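Local coordinates for protein INRS (Synechocystis sp., PDB 5FMN) that binds nickel and, as a member of the CsoR-like family of metal-sensing repressors, probably represses transcription by binding regulatory DNA, at residues A71-R85 / E95-L107. Residues are numbered along the deposited sequence; the frame is centred on the assembly and turned at random.
Sequences ARLILDDHMNECITR and ELAELKEALDRFL
From Ala71 facing Phe106 to Cys82 facing Glu95, helices 71-85 and 95-106 run antiparallel at 170°, their axes 9.3 Å apart at closest approach. At the Phe106 end, Leu75 CD2 sits over the centre of the phenyl face in a CH-pi contact, 3.9 Å from the ring centroid. Phe106 has CG anti to its backbone nitrogen (chi1 -176°), which carries the ring across to the other helix, where Phe106 CE2 comes within 3.4 Å of Ala71 CB. Further along, Met79 CG packs against Leu99 CD2. This is the hairpin closing the all-helical CsoR-like fold: the long helix 53-89 turns back into the short C-terminal helix 92-106. A second subunit covers one flank, Met79 touching Leu103 of that chain. His78 donates from NE2 to Glu98 O at 3.2 Å, coming in from above the carbonyl plane rather than along a lone pair. His78 CD2 rests 3.5 Å from Ala102 CB. Near the turn, Arg85 grips the Glu95 carboxylate side-on, Arg85 NE reaching Glu95 OE2 at 3.0 Å. Arg85 NH2 reaches Glu95 OE1 at 2.7 Å. The guanidinium and carboxylate planes stand 56° apart. Arg85 NH2 also makes a long salt bridge, 4.0 Å, to Glu98 OE1. With an alanine at Arg85, the buried Glu95 carboxylate would probably lose both guanidinium bonds and be freer to turn.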
ATOM      1  N   ALA B  71     -14.518  -1.605  -1.908  1.00 35.82           N
ATOM      2  CA  ALA B  71     -14.306  -0.408  -1.140  1.00 38.38           C
ATOM      3  C   ALA B  71     -14.448   0.793  -2.041  1.00 35.66           C
ATOM      4  O   ALA B  71     -15.132   1.755  -1.705  1.00 32.94           O
ATOM      5  CB  ALA B  71     -12.935  -0.436  -0.476  1.00 43.55           C
ATOM      6  N   ARG B  72     -13.817   0.716  -3.205  1.00 36.76           N
ATOM      7  CA  ARG B  72     -13.805   1.824  -4.137  1.00 40.13           C
ATOM      8  C   ARG B  72     -15.237   2.172  -4.611  1.00 41.07           C
ATOM      9  O   ARG B  72     -15.597   3.332  -4.675  1.00 41.44           O
ATOM     10  CB  ARG B  72     -12.852   1.508  -5.293  1.00 40.04           C
ATOM     11  CG  ARG B  72     -12.648   2.606  -6.301  1.00 43.61           C
ATOM     12  CD  ARG B  72     -12.310   3.958  -5.689  1.00 50.93           C
ATOM     13  NE  ARG B  72     -12.780   5.012  -6.588  1.00 56.22           N
ATOM     14  CZ  ARG B  72     -12.135   5.418  -7.684  1.00 55.65           C
ATOM     15  NH1 ARG B  72     -10.933   4.946  -7.978  1.00 49.75           N
ATOM     16  NH2 ARG B  72     -12.681   6.343  -8.465  1.00 56.68           N
ATOM     17  N   LEU B  73     -16.081   1.172  -4.801  1.00 37.83           N
ATOM     18  CA  LEU B  73     -17.448   1.423  -5.207  1.00 44.27           C
ATOM     19  C   LEU B  73     -18.238   2.121  -4.125  1.00 41.16           C
ATOM     20  O   LEU B  73     -19.093   2.955  -4.404  1.00 43.35           O
ATOM     21  CB  LEU B  73     -18.168   0.115  -5.563  1.00 46.85           C
ATOM     22  CG  LEU B  73     -17.778  -0.531  -6.906  1.00 48.05           C
ATOM     23  CD1 LEU B  73     -18.483  -1.869  -7.037  1.00 47.67           C
ATOM     24  CD2 LEU B  73     -18.106   0.368  -8.099  1.00 53.71           C
ATOM     25  N   ILE B  74     -17.997   1.739  -2.888  1.00 41.60           N
ATOM     26  CA  ILE B  74     -18.730   2.319  -1.758  1.00 40.13           C
ATOM     27  C   ILE B  74     -18.341   3.777  -1.562  1.00 40.96           C
ATOM     28  O   ILE B  74     -19.191   4.641  -1.298  1.00 36.34           O
ATOM     29  CB  ILE B  74     -18.435   1.553  -0.438  1.00 42.93           C
ATOM     30  CG1 ILE B  74     -19.036   0.145  -0.501  1.00 48.24           C
ATOM     31  CG2 ILE B  74     -19.007   2.308   0.758  1.00 38.91           C
ATOM     32  CD1 ILE B  74     -18.442  -0.829   0.491  1.00 55.18           C
ATOM     33  N   LEU B  75     -17.043   4.027  -1.716  1.00 39.22           N
ATOM     34  CA  LEU B  75     -16.515   5.362  -1.702  1.00 41.48           C
ATOM     35  C   LEU B  75     -17.031   6.267  -2.825  1.00 39.62           C
ATOM     36  O   LEU B  75     -17.328   7.438  -2.588  1.00 38.74           O
ATOM     37  CB  LEU B  75     -14.993   5.309  -1.732  1.00 44.41           C
ATOM     38  CG  LEU B  75     -14.262   6.648  -1.661  1.00 49.33           C
ATOM     39  CD1 LEU B  75     -14.436   7.253  -0.276  1.00 52.23           C
ATOM     40  CD2 LEU B  75     -12.789   6.473  -2.001  1.00 55.08           C
ATOM     41  N   ASP B  76     -17.069   5.761  -4.048  1.00 40.29           N
ATOM     42  CA  ASP B  76     -17.625   6.530  -5.174  1.00 40.98           C
ATOM     43  C   ASP B  76     -19.051   6.990  -4.911  1.00 39.92           C
ATOM     44  O   ASP B  76     -19.356   8.161  -5.124  1.00 40.28           O
ATOM     45  CB  ASP B  76     -17.588   5.702  -6.449  1.00 43.99           C
ATOM     46  CG  ASP B  76     -16.197   5.635  -7.057  1.00 48.84           C
ATOM     47  OD1 ASP B  76     -15.321   6.425  -6.586  1.00 37.82           O
ATOM     48  OD2 ASP B  76     -16.012   4.810  -8.012  1.00 46.21           O
ATOM     49  N   ASP B  77     -19.895   6.095  -4.383  1.00 37.95           N
ATOM     50  CA  ASP B  77     -21.283   6.452  -4.066  1.00 43.55           C
ATOM     51  C   ASP B  77     -21.371   7.486  -2.959  1.00 36.01           C
ATOM     52  O   ASP B  77     -22.143   8.416  -3.061  1.00 35.82           O
ATOM     53  CB  ASP B  77     -22.135   5.209  -3.707  1.00 41.48           C
ATOM     54  CG  ASP B  77     -22.393   4.292  -4.919  1.00 47.87           C
ATOM     55  OD1 ASP B  77     -22.341   4.777  -6.070  1.00 56.30           O
ATOM     56  OD2 ASP B  77     -22.658   3.083  -4.732  1.00 61.17           O
ATOM     57  N   HIS B  78     -20.562   7.330  -1.917  1.00 41.86           N
ATOM     58  CA  HIS B  78     -20.444   8.337  -0.867  1.00 43.09           C
ATOM     59  C   HIS B  78     -20.048   9.730  -1.407  1.00 40.64           C
ATOM     60  O   HIS B  78     -20.718  10.727  -1.135  1.00 40.93           O
ATOM     61  CB  HIS B  78     -19.442   7.867   0.178  1.00 48.25           C
ATOM     62  CG  HIS B  78     -19.377   8.748   1.391  1.00 49.70           C
ATOM     63  ND1 HIS B  78     -20.322   8.711   2.395  1.00 56.81           N
ATOM     64  CD2 HIS B  78     -18.478   9.693   1.756  1.00 49.31           C
ATOM     65  CE1 HIS B  78     -20.025   9.618   3.307  1.00 60.50           C
ATOM     66  NE2 HIS B  78     -18.929  10.251   2.925  1.00 54.44           N
ATOM     67  N   MET B  79     -18.988   9.762  -2.211  1.00 37.84           N
ATOM     68  CA  MET B  79     -18.487  10.983  -2.865  1.00 43.46           C
ATOM     69  C   MET B  79     -19.581  11.659  -3.652  1.00 46.34           C
ATOM     70  O   MET B  79     -19.725  12.885  -3.590  1.00 43.70           O
ATOM     71  CB  MET B  79     -17.343  10.687  -3.848  1.00 43.76           C
ATOM     72  CG  MET B  79     -15.934  11.055  -3.399  1.00 56.86           C
ATOM     73  SD  MET B  79     -14.697  11.043  -4.733  1.00 54.52           S
ATOM     74  CE  MET B  79     -15.080   9.487  -5.574  1.00 61.45           C
ATOM     75  N   ASN B  80     -20.288  10.847  -4.451  1.00 43.18           N
ATOM     76  CA  ASN B  80     -21.444  11.309  -5.196  1.00 41.67           C
ATOM     77  C   ASN B  80     -22.506  11.986  -4.323  1.00 42.20           C
ATOM     78  O   ASN B  80     -22.940  13.090  -4.652  1.00 43.07           O
ATOM     79  CB  ASN B  80     -22.068  10.180  -6.016  1.00 44.28           C
ATOM     80  CG  ASN B  80     -23.252  10.655  -6.848  1.00 46.08           C
ATOM     81  OD1 ASN B  80     -23.280  11.784  -7.332  1.00 46.70           O
ATOM     82  ND2 ASN B  80     -24.262   9.817  -6.956  1.00 53.33           N
ATOM     83  N   GLU B  81     -22.889  11.362  -3.206  1.00 44.80           N
ATOM     84  CA  GLU B  81     -23.823  12.011  -2.258  1.00 46.28           C
ATOM     85  C   GLU B  81     -23.250  13.307  -1.704  1.00 40.55           C
ATOM     86  O   GLU B  81     -23.962  14.293  -1.617  1.00 38.88           O
ATOM     87  CB  GLU B  81     -24.223  11.124  -1.102  1.00 48.68           C
ATOM     88  CG  GLU B  81     -24.953   9.865  -1.533  1.00 73.66           C
ATOM     89  CD  GLU B  81     -25.164   8.893  -0.386  1.00 83.35           C
ATOM     90  OE1 GLU B  81     -24.768   9.242   0.762  1.00 65.13           O
ATOM     91  OE2 GLU B  81     -25.718   7.793  -0.647  1.00 81.86           O
ATOM     92  N   CYS B  82     -21.965  13.327  -1.372  1.00 36.64           N
ATOM     93  CA  CYS B  82     -21.367  14.537  -0.771  1.00 40.42           C
ATOM     94  C   CYS B  82     -21.359  15.702  -1.733  1.00 39.92           C
ATOM     95  O   CYS B  82     -21.803  16.796  -1.395  1.00 42.84           O
ATOM     96  CB  CYS B  82     -19.943  14.286  -0.254  1.00 38.87           C
ATOM     97  SG  CYS B  82     -19.871  13.115   1.151  1.00 43.56           S
ATOM     98  N   ILE B  83     -20.892  15.473  -2.946  1.00 39.24           N
ATOM     99  CA  ILE B  83     -20.855  16.556  -3.926  1.00 45.94           C
ATOM    100  C   ILE B  83     -22.252  16.982  -4.407  1.00 44.35           C
ATOM    101  O   ILE B  83     -22.493  18.183  -4.651  1.00 40.30           O
ATOM    102  CB  ILE B  83     -19.920  16.240  -5.113  1.00 43.00           C
ATOM    103  CG1 ILE B  83     -19.571  17.545  -5.843  1.00 42.70           C
ATOM    104  CG2 ILE B  83     -20.571  15.266  -6.072  1.00 45.94           C
ATOM    105  CD1 ILE B  83     -18.717  17.365  -7.082  1.00 45.03           C
ATOM    106  N   THR B  84     -23.163  16.015  -4.530  1.00 43.60           N
ATOM    107  CA  THR B  84     -24.569  16.300  -4.839  1.00 43.59           C
ATOM    108  C   THR B  84     -25.248  17.170  -3.747  1.00 44.95           C
ATOM    109  O   THR B  84     -25.878  18.179  -4.040  1.00 43.01           O
ATOM    110  CB  THR B  84     -25.373  14.991  -5.035  1.00 39.46           C
ATOM    111  OG1 THR B  84     -24.868  14.263  -6.175  1.00 34.30           O
ATOM    112  CG2 THR B  84     -26.829  15.293  -5.233  1.00 37.00           C
ATOM    113  N   ARG B  85     -25.083  16.783  -2.492  1.00 46.29           N
ATOM    114  CA  ARG B  85     -25.634  17.532  -1.352  1.00 50.82           C
ATOM    115  C   ARG B  85     -25.047  18.952  -1.221  1.00 48.53           C
ATOM    116  O   ARG B  85     -25.751  19.881  -0.828  1.00 57.90           O
ATOM    117  CB  ARG B  85     -25.402  16.735  -0.075  1.00 58.33           C
ATOM    118  CG  ARG B  85     -26.320  17.062   1.090  1.00 66.85           C
ATOM    119  CD  ARG B  85     -26.394  15.898   2.087  1.00 65.97           C
ATOM    120  NE  ARG B  85     -25.060  15.432   2.488  1.00 68.07           N
ATOM    121  CZ  ARG B  85     -24.580  14.193   2.330  1.00 57.42           C
ATOM    122  NH1 ARG B  85     -25.338  13.217   1.862  1.00 59.49           N
ATOM    123  NH2 ARG B  85     -23.319  13.929   2.650  1.00 53.96           N
ATOM    124  N   GLU B  95     -19.624  18.964   3.961  1.00 44.72           N
ATOM    125  CA  GLU B  95     -19.496  17.949   2.922  1.00 46.56           C
ATOM    126  C   GLU B  95     -18.070  17.563   2.631  1.00 44.61           C
ATOM    127  O   GLU B  95     -17.762  16.371   2.515  1.00 49.31           O
ATOM    128  CB  GLU B  95     -20.150  18.394   1.638  1.00 51.04           C
ATOM    129  CG  GLU B  95     -21.661  18.587   1.717  1.00 51.89           C
ATOM    130  CD  GLU B  95     -22.409  17.517   2.476  1.00 49.34           C
ATOM    131  OE1 GLU B  95     -22.049  16.334   2.388  1.00 51.34           O
ATOM    132  OE2 GLU B  95     -23.424  17.862   3.107  1.00 66.67           O
ATOM    133  N   LEU B  96     -17.182  18.550   2.598  1.00 45.84           N
ATOM    134  CA  LEU B  96     -15.748  18.250   2.588  1.00 53.00           C
ATOM    135  C   LEU B  96     -15.322  17.342   3.748  1.00 48.07           C
ATOM    136  O   LEU B  96     -14.515  16.444   3.573  1.00 48.75           O
ATOM    137  CB  LEU B  96     -14.915  19.532   2.642  1.00 54.35           C
ATOM    138  CG  LEU B  96     -14.784  20.327   1.350  1.00 68.27           C
ATOM    139  CD1 LEU B  96     -13.729  21.404   1.575  1.00 81.59           C
ATOM    140  CD2 LEU B  96     -14.449  19.452   0.145  1.00 66.86           C
ATOM    141  N   ALA B  97     -15.820  17.631   4.937  1.00 46.79           N
ATOM    142  CA  ALA B  97     -15.363  16.941   6.125  1.00 57.35           C
ATOM    143  C   ALA B  97     -15.899  15.508   6.110  1.00 54.11           C
ATOM    144  O   ALA B  97     -15.240  14.616   6.593  1.00 49.04           O
ATOM    145  CB  ALA B  97     -15.822  17.684   7.384  1.00 52.80           C
ATOM    146  N   GLU B  98     -17.106  15.312   5.573  1.00 53.49           N
ATOM    147  CA  GLU B  98     -17.652  13.976   5.334  1.00 57.13           C
ATOM    148  C   GLU B  98     -16.824  13.155   4.351  1.00 55.67           C
ATOM    149  O   GLU B  98     -16.677  11.936   4.485  1.00 54.80           O
ATOM    150  CB  GLU B  98     -19.061  14.088   4.747  1.00 56.86           C
ATOM    151  CG  GLU B  98     -20.148  14.150   5.795  1.00 72.81           C
ATOM    152  CD  GLU B  98     -20.563  12.775   6.233  1.00 76.26           C
ATOM    153  OE1 GLU B  98     -21.198  12.062   5.426  1.00 84.58           O
ATOM    154  OE2 GLU B  98     -20.178  12.384   7.354  1.00 76.79           O
ATOM    155  N   LEU B  99     -16.367  13.814   3.298  1.00 51.90           N
ATOM    156  CA  LEU B  99     -15.612  13.121   2.294  1.00 56.68           C
ATOM    157  C   LEU B  99     -14.316  12.698   2.925  1.00 57.61           C
ATOM    158  O   LEU B  99     -13.867  11.582   2.689  1.00 47.49           O
ATOM    159  CB  LEU B  99     -15.299  14.013   1.092  1.00 60.48           C
ATOM    160  CG  LEU B  99     -15.372  13.273  -0.239  1.00 70.00           C
ATOM    161  CD1 LEU B  99     -14.998  14.208  -1.376  1.00 68.76           C
ATOM    162  CD2 LEU B  99     -14.471  12.047  -0.227  1.00 79.01           C
ATOM    163  N   LYS B 100     -13.694  13.608   3.679  1.00 60.11           N
ATOM    164  CA  LYS B 100     -12.340  13.392   4.191  1.00 66.48           C
ATOM    165  C   LYS B 100     -12.299  12.268   5.209  1.00 57.34           C
ATOM    166  O   LYS B 100     -11.342  11.505   5.206  1.00 51.08           O
ATOM    167  CB  LYS B 100     -11.748  14.671   4.776  1.00 72.26           C
ATOM    168  CG  LYS B 100     -11.340  15.673   3.702  1.00 81.91           C
ATOM    169  CD  LYS B 100     -11.319  17.109   4.195  1.00 99.50           C
ATOM    170  CE  LYS B 100     -10.667  18.020   3.171  1.00 99.19           C
ATOM    171  NZ  LYS B 100     -10.230  19.296   3.797  1.00 93.73           N
ATOM    172  N   GLU B 101     -13.366  12.136   6.005  1.00 40.68           N
ATOM    173  CA  GLU B 101     -13.493  11.041   6.941  1.00 52.60           C
ATOM    174  C   GLU B 101     -13.514   9.715   6.213  1.00 63.66           C
ATOM    175  O   GLU B 101     -12.950   8.728   6.685  1.00 63.17           O
ATOM    176  CB  GLU B 101     -14.787  11.109   7.800  1.00 52.07           C
ATOM    177  CG  GLU B 101     -14.547  10.512   9.210  1.00 61.76           C
ATOM    178  CD  GLU B 101     -15.743   9.809   9.894  1.00 71.45           C
ATOM    179  OE1 GLU B 101     -16.877  10.353   9.968  1.00 74.41           O
ATOM    180  OE2 GLU B 101     -15.514   8.715  10.480  1.00 68.72           O
ATOM    181  N   ALA B 102     -14.294   9.672   5.142  1.00 62.36           N
ATOM    182  CA  ALA B 102     -14.444   8.466   4.370  1.00 54.64           C
ATOM    183  C   ALA B 102     -13.117   8.080   3.723  1.00 52.11           C
ATOM    184  O   ALA B 102     -12.768   6.906   3.711  1.00 60.58           O
ATOM    185  CB  ALA B 102     -15.517   8.666   3.321  1.00 65.40           C
ATOM    186  N   LEU B 103     -12.392   9.051   3.169  1.00 42.76           N
ATOM    187  CA  LEU B 103     -11.025   8.820   2.660  1.00 45.36           C
ATOM    188  C   LEU B 103     -10.026   8.428   3.726  1.00 43.70           C
ATOM    189  O   LEU B 103      -9.100   7.679   3.467  1.00 51.63           O
ATOM    190  CB  LEU B 103     -10.470  10.079   1.982  1.00 46.63           C
ATOM    191  CG  LEU B 103     -10.925  10.396   0.580  1.00 47.08           C
ATOM    192  CD1 LEU B 103     -10.330  11.712   0.123  1.00 52.39           C
ATOM    193  CD2 LEU B 103     -10.496   9.271  -0.344  1.00 56.52           C
ATOM    194  N   ASP B 104     -10.132   9.018   4.905  1.00 54.05           N
ATOM    195  CA  ASP B 104      -9.245   8.609   5.992  1.00 50.25           C
ATOM    196  C   ASP B 104      -9.367   7.103   6.165  1.00 47.74           C
ATOM    197  O   ASP B 104      -8.361   6.411   6.140  1.00 41.69           O
ATOM    198  CB  ASP B 104      -9.589   9.347   7.286  1.00 47.65           C
ATOM    199  CG  ASP B 104      -9.195  10.839   7.244  1.00 48.86           C
ATOM    200  OD1 ASP B 104      -8.309  11.215   6.438  1.00 44.11           O
ATOM    201  OD2 ASP B 104      -9.748  11.628   8.060  1.00 49.92           O
ATOM    202  N   ARG B 105     -10.598   6.590   6.272  1.00 50.63           N
ATOM    203  CA  ARG B 105     -10.811   5.167   6.641  1.00 59.78           C
ATOM    204  C   ARG B 105     -10.619   4.244   5.441  1.00 58.08           C
ATOM    205  O   ARG B 105     -10.384   3.055   5.602  1.00 66.41           O
ATOM    206  CB  ARG B 105     -12.194   4.925   7.311  1.00 54.18           C
ATOM    207  CG  ARG B 105     -12.536   5.877   8.486  1.00 53.55           C
ATOM    208  CD  ARG B 105     -11.956   5.548   9.862  1.00 54.88           C
ATOM    209  NE  ARG B 105     -10.582   6.031  10.015  1.00 79.91           N
ATOM    210  CZ  ARG B 105     -10.224   7.319  10.169  1.00 83.87           C
ATOM    211  NH1 ARG B 105     -11.131   8.307  10.144  1.00 74.54           N
ATOM    212  NH2 ARG B 105      -8.930   7.628  10.295  1.00 59.56           N
ATOM    213  N   PHE B 106     -10.691   4.809   4.242  1.00 83.65           N
ATOM    214  CA  PHE B 106     -10.378   4.090   3.003  1.00 83.58           C
ATOM    215  C   PHE B 106      -8.876   3.910   2.738  1.00 80.23           C
ATOM    216  O   PHE B 106      -8.497   2.949   2.094  1.00 80.07           O
ATOM    217  CB  PHE B 106     -11.005   4.827   1.811  1.00 79.93           C
ATOM    218  CG  PHE B 106     -10.836   4.123   0.504  1.00 89.27           C
ATOM    219  CD1 PHE B 106      -9.704   4.338  -0.278  1.00101.63           C
ATOM    220  CD2 PHE B 106     -11.817   3.263   0.035  1.00 90.24           C
ATOM    221  CE1 PHE B 106      -9.548   3.690  -1.495  1.00 97.12           C
ATOM    222  CE2 PHE B 106     -11.656   2.606  -1.172  1.00 87.57           C
ATOM    223  CZ  PHE B 106     -10.523   2.814  -1.938  1.00 90.01           C
ATOM    224  N   LEU B 107      -8.036   4.855   3.156  1.00 75.68           N
ATOM    225  CA  LEU B 107      -6.618   4.827   2.776  1.00 87.64           C
ATOM    226  C   LEU B 107      -5.756   4.030   3.746  1.00 89.89           C
ATOM    227  O   LEU B 107      -4.948   3.208   3.315  1.00 94.06           O
ATOM    228  CB  LEU B 107      -6.081   6.252   2.608  1.00 93.47           C
ATOM    229  CG  LEU B 107      -6.742   6.992   1.433  1.00 97.10           C
ATOM    230  CD1 LEU B 107      -6.583   8.491   1.578  1.00 92.32           C
ATOM    231  CD2 LEU B 107      -6.197   6.518   0.090  1.00104.40           C
ATOM    232  OXT LEU B 107      -5.854   4.159   4.967  1.00 98.26           O
TER